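Local atomic coordinates of MUTM (fpg) protein (PDB entry 1EE8), a protein that belongs to the MutM (Fpg) family, joining an N-terminal beta-rich domain to a helix-two-turn-helix domain and a zinc finger. Residues 3-8 with 212-217; 159-164 with 251-256; 244-249 with 255-260. All blocks are in the same frame, centred on the assembly; numbering follows the deposited sequence.

Contact 1: 3-8 with 212-217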
# COMPACT_ATOMS: atom_id res chain seq x y z
N LEU A 3 15.81 -3.70 -23.83
CA LEU A 3 16.73 -4.34 -22.89
C LEU A 3 18.03 -3.56 -22.64
O LEU A 3 18.42 -3.34 -21.49
CB LEU A 3 17.06 -5.77 -23.36
CG LEU A 3 17.93 -6.64 -22.43
CD1 LEU A 3 17.73 -8.10 -22.76
CD2 LEU A 3 19.40 -6.25 -22.56
N PRO A 4 18.71 -3.12 -23.71
CA PRO A 4 19.96 -2.38 -23.50
C PRO A 4 19.83 -1.08 -22.70
O PRO A 4 20.66 -0.79 -21.84
CB PRO A 4 20.48 -2.16 -24.92
CG PRO A 4 19.94 -3.36 -25.67
CD PRO A 4 18.52 -3.44 -25.14
N GLU A 5 18.80 -0.29 -22.99
CA GLU A 5 18.59 0.97 -22.27
C GLU A 5 18.18 0.72 -20.82
O GLU A 5 18.65 1.41 -19.91
CB GLU A 5 17.51 1.82 -22.96
CG GLU A 5 17.89 2.32 -24.35
CD GLU A 5 18.06 1.20 -25.36
OE1 GLU A 5 19.01 1.27 -26.17
OE2 GLU A 5 17.24 0.25 -25.35
N VAL A 6 17.30 -0.25 -20.61
CA VAL A 6 16.83 -0.56 -19.26
C VAL A 6 17.97 -1.12 -18.42
O VAL A 6 18.11 -0.77 -17.25
CB VAL A 6 15.66 -1.56 -19.31
CG1 VAL A 6 15.16 -1.85 -17.90
CG2 VAL A 6 14.53 -0.97 -20.16
N GLU A 7 18.79 -1.97 -19.02
CA GLU A 7 19.93 -2.56 -18.31
C GLU A 7 20.90 -1.45 -17.94
O GLU A 7 21.45 -1.44 -16.83
CB GLU A 7 20.62 -3.60 -19.18
CG GLU A 7 21.79 -4.33 -18.51
CD GLU A 7 21.40 -5.04 -17.21
OE1 GLU A 7 20.34 -5.69 -17.16
OE2 GLU A 7 22.17 -4.95 -16.23
N THR A 8 21.13 -0.52 -18.85
CA THR A 8 22.03 0.59 -18.57
C THR A 8 21.49 1.40 -17.39
O THR A 8 22.25 1.87 -16.56
CB THR A 8 22.21 1.50 -19.79
OG1 THR A 8 22.81 0.75 -20.86
CG2 THR A 8 23.11 2.68 -19.45
N GLN A 212 16.35 12.07 -29.43
CA GLN A 212 17.11 12.30 -28.21
C GLN A 212 16.24 11.96 -27.01
O GLN A 212 16.46 12.47 -25.90
CB GLN A 212 17.57 13.76 -28.14
CG GLN A 212 18.86 13.97 -27.38
CD GLN A 212 20.09 13.61 -28.19
OE1 GLN A 212 21.22 13.66 -27.69
NE2 GLN A 212 19.88 13.24 -29.45
N SER A 213 15.25 11.10 -27.23
CA SER A 213 14.32 10.69 -26.18
C SER A 213 15.02 9.99 -25.02
O SER A 213 14.79 10.34 -23.85
CB SER A 213 13.26 9.77 -26.78
OG SER A 213 12.33 9.35 -25.80
N TYR A 214 15.85 9.01 -25.33
CA TYR A 214 16.57 8.26 -24.31
C TYR A 214 17.88 8.91 -23.86
O TYR A 214 18.66 9.40 -24.67
CB TYR A 214 16.88 6.85 -24.79
CG TYR A 214 17.85 6.10 -23.90
CD1 TYR A 214 17.49 5.71 -22.60
CD2 TYR A 214 19.14 5.80 -24.34
CE1 TYR A 214 18.39 5.04 -21.78
CE2 TYR A 214 20.04 5.13 -23.52
CZ TYR A 214 19.66 4.75 -22.25
OH TYR A 214 20.56 4.07 -21.44
N ARG A 215 18.11 8.87 -22.55
CA ARG A 215 19.32 9.39 -21.93
C ARG A 215 19.54 8.64 -20.63
O ARG A 215 18.58 8.24 -19.97
CB ARG A 215 19.18 10.89 -21.62
CG ARG A 215 19.19 11.78 -22.85
CD ARG A 215 19.18 13.25 -22.46
NE ARG A 215 19.45 14.12 -23.61
CZ ARG A 215 20.55 14.05 -24.36
NH1 ARG A 215 21.49 13.14 -24.10
NH2 ARG A 215 20.71 14.89 -25.37
N GLN A 216 20.80 8.41 -20.28
CA GLN A 216 21.12 7.72 -19.04
C GLN A 216 20.67 8.62 -17.89
O GLN A 216 20.35 9.79 -18.11
CB GLN A 216 22.63 7.44 -19.00
CG GLN A 216 23.08 6.48 -20.09
CD GLN A 216 24.59 6.27 -20.13
OE1 GLN A 216 25.23 6.08 -19.09
NE2 GLN A 216 25.16 6.30 -21.33
N PRO A 217 20.64 8.10 -16.65
CA PRO A 217 20.20 8.93 -15.52
C PRO A 217 20.84 10.31 -15.38
O PRO A 217 20.12 11.30 -15.17
CB PRO A 217 20.49 8.03 -14.32
CG PRO A 217 20.20 6.67 -14.88
CD PRO A 217 20.92 6.72 -16.21
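Y214 turns its ring toward helix 3-17 with CG anti to the backbone N (chi1 169°), while E5 sets CG beside its own backbone N (chi1 -66°), directly above that ring. The result is a CH-pi contact: E5 CG sits 3.5 Å from the Y214 ring centroid, only 5° off the normal. E5 CB covers the same face nearer the hydroxyl end, 3.5 Å from Y214 CE1. Beyond CG the glutamate chain bends, and its carboxylate stands almost perpendicular to the ring; OE1 is hydrogen-bonded to Y163 OH and S207 N, while CB and CG pack on the tyrosine. At the far end of the ring, Y214 OH abuts T8 CB at 3.5 Å and is hydrogen-bonded to G205 O. The threonine hydroxyl faces back into the helix: T8 OG1 donates to P4 O at 2.8 Å, and T8 N reaches the same oxygen from the opposite face of the carbonyl plane. This leaves the methyl for the loop, with T8 CG2 3.9 Å from Q216 CG. The contact thus sets the first helix of the Fpg N-terminal domain against a loop that follows helix 184-203, and P217 extends the packing to R12 and L13. Elsewhere on these turns, P4 meets L198 and A201 of helix 184-203, and E7 forms a salt bridge with R49 of strand 42-50.

Contact 2: 159-164 with 251-256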
# COMPACT_ATOMS: atom_id res chain seq x y z
N VAL A 159 13.44 -7.55 -26.21
CA VAL A 159 13.71 -7.11 -27.57
C VAL A 159 12.59 -6.25 -28.17
O VAL A 159 11.41 -6.61 -28.11
CB VAL A 159 13.97 -8.32 -28.50
CG1 VAL A 159 14.29 -7.84 -29.91
CG2 VAL A 159 15.11 -9.15 -27.95
N GLY A 160 12.99 -5.13 -28.75
CA GLY A 160 12.04 -4.23 -29.38
C GLY A 160 12.42 -3.97 -30.83
O GLY A 160 13.24 -4.69 -31.41
N ASN A 161 11.84 -2.93 -31.42
CA ASN A 161 12.11 -2.58 -32.80
C ASN A 161 13.57 -2.37 -33.15
O ASN A 161 14.07 -2.94 -34.12
CB ASN A 161 11.32 -1.32 -33.17
CG ASN A 161 9.86 -1.62 -33.44
OD1 ASN A 161 9.52 -2.53 -34.21
ND2 ASN A 161 8.98 -0.85 -32.81
N ILE A 162 14.26 -1.55 -32.37
CA ILE A 162 15.67 -1.25 -32.63
C ILE A 162 16.56 -2.48 -32.73
O ILE A 162 17.20 -2.72 -33.76
CB ILE A 162 16.25 -0.31 -31.55
CG1 ILE A 162 15.56 1.06 -31.63
CG2 ILE A 162 17.76 -0.15 -31.73
CD1 ILE A 162 16.07 2.07 -30.64
N TYR A 163 16.59 -3.28 -31.67
CA TYR A 163 17.45 -4.44 -31.67
C TYR A 163 16.98 -5.60 -32.52
O TYR A 163 17.79 -6.43 -32.94
CB TYR A 163 17.73 -4.83 -30.22
CG TYR A 163 18.38 -3.66 -29.52
CD1 TYR A 163 17.68 -2.88 -28.61
CD2 TYR A 163 19.67 -3.25 -29.87
CE1 TYR A 163 18.23 -1.72 -28.07
CE2 TYR A 163 20.23 -2.08 -29.34
CZ TYR A 163 19.50 -1.33 -28.44
OH TYR A 163 20.04 -0.17 -27.93
N ALA A 164 15.68 -5.67 -32.80
CA ALA A 164 15.20 -6.73 -33.68
C ALA A 164 15.74 -6.36 -35.07
O ALA A 164 16.37 -7.18 -35.74
CB ALA A 164 13.68 -6.77 -33.70
N ALA A 251 0.89 -1.50 -40.39
CA ALA A 251 -0.09 -1.08 -39.40
C ALA A 251 0.61 -0.36 -38.25
O ALA A 251 0.69 -0.88 -37.13
CB ALA A 251 -0.87 -2.28 -38.88
N GLY A 252 1.13 0.83 -38.53
CA GLY A 252 1.82 1.60 -37.51
C GLY A 252 2.97 0.79 -36.93
O GLY A 252 3.02 0.56 -35.72
N ARG A 253 3.89 0.37 -37.78
CA ARG A 253 5.03 -0.42 -37.33
C ARG A 253 6.13 -0.38 -38.38
O ARG A 253 6.05 -1.06 -39.41
CB ARG A 253 4.60 -1.87 -37.08
CG ARG A 253 5.48 -2.60 -36.07
CD ARG A 253 5.44 -1.91 -34.71
NE ARG A 253 6.15 -2.64 -33.67
CZ ARG A 253 6.25 -2.24 -32.41
NH1 ARG A 253 5.68 -1.11 -32.02
NH2 ARG A 253 6.91 -2.98 -31.53
N GLY A 254 7.16 0.41 -38.11
CA GLY A 254 8.26 0.52 -39.04
C GLY A 254 9.30 -0.56 -38.81
O GLY A 254 9.47 -1.04 -37.69
N THR A 255 9.97 -0.96 -39.88
CA THR A 255 11.01 -1.98 -39.82
C THR A 255 12.08 -1.60 -40.82
O THR A 255 11.81 -1.53 -42.03
CB THR A 255 10.44 -3.38 -40.17
OG1 THR A 255 9.49 -3.77 -39.17
CG2 THR A 255 11.55 -4.41 -40.24
N HIS A 256 13.29 -1.33 -40.33
CA HIS A 256 14.40 -0.94 -41.19
C HIS A 256 15.18 -2.17 -41.64
O HIS A 256 15.39 -3.10 -40.86
CB HIS A 256 15.35 0.01 -40.46
CG HIS A 256 14.69 1.26 -39.96
ND1 HIS A 256 13.79 1.25 -38.91
CD2 HIS A 256 14.80 2.55 -40.35
CE1 HIS A 256 13.38 2.49 -38.68
NE2 HIS A 256 13.98 3.29 -39.54
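This is a small polar contact at the surface, where the start of helix 161-170 in the helix-two-turn-helix region meets the turn and second strand of the zinc-finger hairpin. Its core is the amide of N161 set over the guanidinium of R253: N161 ND2 lies 3.1 Å from R253 CZ, above the centre of one face, with the two flat groups inclined by 60°. No hydrogen bond joins them. The amide nitrogen and the guanidinium nitrogens are all donors, and N161 OD1, although 3.4 Å from R253 NE, meets it at a poor angle. That oxygen instead accepts from K147 NZ, which also bonds T255 OG1, so one lysine ties the helix start to strand 254-257, consistent with the amide being turned with its oxygen toward the lysine. R253 gets there by a bend at chi2 (61°), after which its chain runs straight to the guanidinium and brings one face of the flat group under N161 ND2. Both side chains also touch L151 of helix 146-152. At the start of the strand, N161 OD1 lies 3.8 Å from G254 O, both acceptors and so without a bond. N161 follows G160, the N-cap residue, whose O accepts from A164 N at 3.0 Å in the first helical turn. The adjoining amides of I162 and Y163 donate to the carboxylate of E2, bringing the N-terminus of the chain to this helix end. N161 and R253 thus mark a meeting point of the helix-two-turn-helix domain and the zinc finger, the two C-terminal elements of the Fpg family.

Contact 3: 244-249 with 255-260. With ZN (zinc ion), chain C.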
# COMPACT_ATOMS: atom_id res chain seq x y z
N PRO A 244 20.41 2.04 -50.65
CA PRO A 244 19.55 2.79 -49.73
C PRO A 244 18.74 1.93 -48.76
O PRO A 244 17.97 1.06 -49.18
CB PRO A 244 18.63 3.58 -50.67
CG PRO A 244 19.50 3.82 -51.87
CD PRO A 244 20.17 2.47 -52.05
N VAL A 245 18.91 2.17 -47.46
CA VAL A 245 18.17 1.42 -46.45
C VAL A 245 16.68 1.74 -46.59
O VAL A 245 16.30 2.90 -46.72
CB VAL A 245 18.63 1.78 -45.03
CG1 VAL A 245 17.74 1.10 -44.00
CG2 VAL A 245 20.08 1.37 -44.83
N GLU A 246 15.84 0.71 -46.56
CA GLU A 246 14.40 0.90 -46.67
C GLU A 246 13.68 0.71 -45.34
O GLU A 246 14.21 0.12 -44.40
CB GLU A 246 13.81 -0.07 -47.69
CG GLU A 246 14.32 0.13 -49.10
CD GLU A 246 13.51 -0.65 -50.11
OE1 GLU A 246 13.91 -0.68 -51.29
OE2 GLU A 246 12.46 -1.22 -49.72
N ARG A 247 12.45 1.21 -45.28
CA ARG A 247 11.64 1.10 -44.08
C ARG A 247 10.19 0.77 -44.42
O ARG A 247 9.44 1.63 -44.88
CB ARG A 247 11.70 2.41 -43.29
CG ARG A 247 10.78 2.46 -42.08
CD ARG A 247 11.08 3.70 -41.24
NE ARG A 247 10.11 3.89 -40.16
CZ ARG A 247 8.91 4.42 -40.32
NH1 ARG A 247 8.10 4.56 -39.28
NH2 ARG A 247 8.51 4.84 -41.52
N ARG A 248 9.82 -0.49 -44.21
CA ARG A 248 8.45 -0.93 -44.47
C ARG A 248 7.60 -0.76 -43.22
O ARG A 248 8.02 -1.14 -42.12
CB ARG A 248 8.43 -2.40 -44.90
CG ARG A 248 8.86 -2.64 -46.33
CD ARG A 248 7.75 -3.32 -47.12
NE ARG A 248 7.65 -4.75 -46.83
CZ ARG A 248 8.45 -5.67 -47.35
NH1 ARG A 248 9.42 -5.32 -48.18
NH2 ARG A 248 8.28 -6.95 -47.04
N VAL A 249 6.42 -0.19 -43.38
CA VAL A 249 5.53 0.01 -42.25
C VAL A 249 4.37 -0.98 -42.35
O VAL A 249 3.82 -1.20 -43.43
CB VAL A 249 4.96 1.45 -42.23
CG1 VAL A 249 4.38 1.76 -40.85
CG2 VAL A 249 6.04 2.45 -42.60
N THR A 255 9.97 -0.96 -39.88
CA THR A 255 11.01 -1.98 -39.82
C THR A 255 12.08 -1.60 -40.82
O THR A 255 11.81 -1.53 -42.03
CB THR A 255 10.44 -3.38 -40.17
OG1 THR A 255 9.49 -3.77 -39.17
CG2 THR A 255 11.55 -4.41 -40.24
N HIS A 256 13.29 -1.33 -40.33
CA HIS A 256 14.40 -0.94 -41.19
C HIS A 256 15.18 -2.17 -41.64
O HIS A 256 15.39 -3.10 -40.86
CB HIS A 256 15.35 0.01 -40.46
CG HIS A 256 14.69 1.26 -39.96
ND1 HIS A 256 13.79 1.25 -38.91
CD2 HIS A 256 14.80 2.55 -40.35
CE1 HIS A 256 13.38 2.49 -38.68
NE2 HIS A 256 13.98 3.29 -39.54
N PHE A 257 15.61 -2.16 -42.90
CA PHE A 257 16.34 -3.29 -43.46
C PHE A 257 16.92 -2.96 -44.83
O PHE A 257 16.50 -2.00 -45.48
CB PHE A 257 15.39 -4.48 -43.62
CG PHE A 257 14.38 -4.27 -44.72
CD1 PHE A 257 14.53 -4.89 -45.95
CD2 PHE A 257 13.30 -3.40 -44.53
CE1 PHE A 257 13.62 -4.65 -46.99
CE2 PHE A 257 12.39 -3.16 -45.55
CZ PHE A 257 12.55 -3.78 -46.79
N CYS A 258 17.91 -3.75 -45.26
CA CYS A 258 18.51 -3.59 -46.57
C CYS A 258 17.90 -4.70 -47.40
O CYS A 258 18.10 -5.89 -47.10
CB CYS A 258 20.03 -3.76 -46.54
SG CYS A 258 20.78 -3.80 -48.21
N PRO A 259 17.13 -4.34 -48.44
CA PRO A 259 16.50 -5.35 -49.30
C PRO A 259 17.51 -6.34 -49.87
O PRO A 259 17.33 -7.55 -49.78
CB PRO A 259 15.82 -4.51 -50.38
CG PRO A 259 15.49 -3.23 -49.64
CD PRO A 259 16.76 -2.98 -48.87
N THR A 260 18.59 -5.82 -50.45
CA THR A 260 19.60 -6.69 -51.03
C THR A 260 20.29 -7.59 -50.01
O THR A 260 20.26 -8.81 -50.14
CB THR A 260 20.68 -5.90 -51.78
OG1 THR A 260 20.06 -5.13 -52.82
CG2 THR A 260 21.69 -6.86 -52.41
ZN ZN C . 23.11 -3.87 -48.06
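F257 holds its ring in the crowded position, with CG between the backbone N and the carbonyl carbon (chi1 70°), which swings the ring back across the partner strand. R248 meets it at the edge, CG 3.7 Å from F257 CE2. The two strands form the antiparallel beta hairpin of the zinc finger. E246 and F257 are a hydrogen-bonded pair, with E246 N to F257 O at 3.0 Å and F257 N to E246 O at 3.1 Å; R248 and T255 form the next such pair, where the bond from T255 N is weak. Between them R247 and H256 are a non-hydrogen-bonded pair, CA atoms 4.5 Å apart, whose side chains lie side by side on the face opposite E246, R248, T255 and F257. There R247 CG makes a CH-pi contact over the imidazole, 4.2 Å from the H256 ring centroid. Past the strand, P259 CG presses on the E246 carboxylate, 3.3 Å from E246 CD. C258, between F257 and P259, binds the zinc ion through SG at 2.3 Å, with C238, C241 and C261 completing the four-cysteine site. Outside the hairpin, F176 meets F257 edge-to-face and R248 by cation-pi, while H256 N bonds D165 OD2 of helix 161-170.

Overall arrangement
The three contacts run from the N-terminal helix to the zinc finger. Contacts 1 and 2 have centres about 17 Å apart and touch through Y163, whose CE1 packs on P4 CG at 3.4 Å; their segments alternate along the chain, and the Y163 packing joins helix 3-17 to helix 161-170. Contacts 2 and 3, centres about 11 Å apart, overlap at T255 and H256; contact 2 meets helix 161-170 through R253 and G254, at the start of strand 254-257, and contact 3 pairs that strand with 246-249. Contact 1 closes before contact 3 opens; their centres lie about 25 Å apart, with nearest atoms about 14 Å apart. The N-terminal helix, helical region and zinc finger thereby form a connected series.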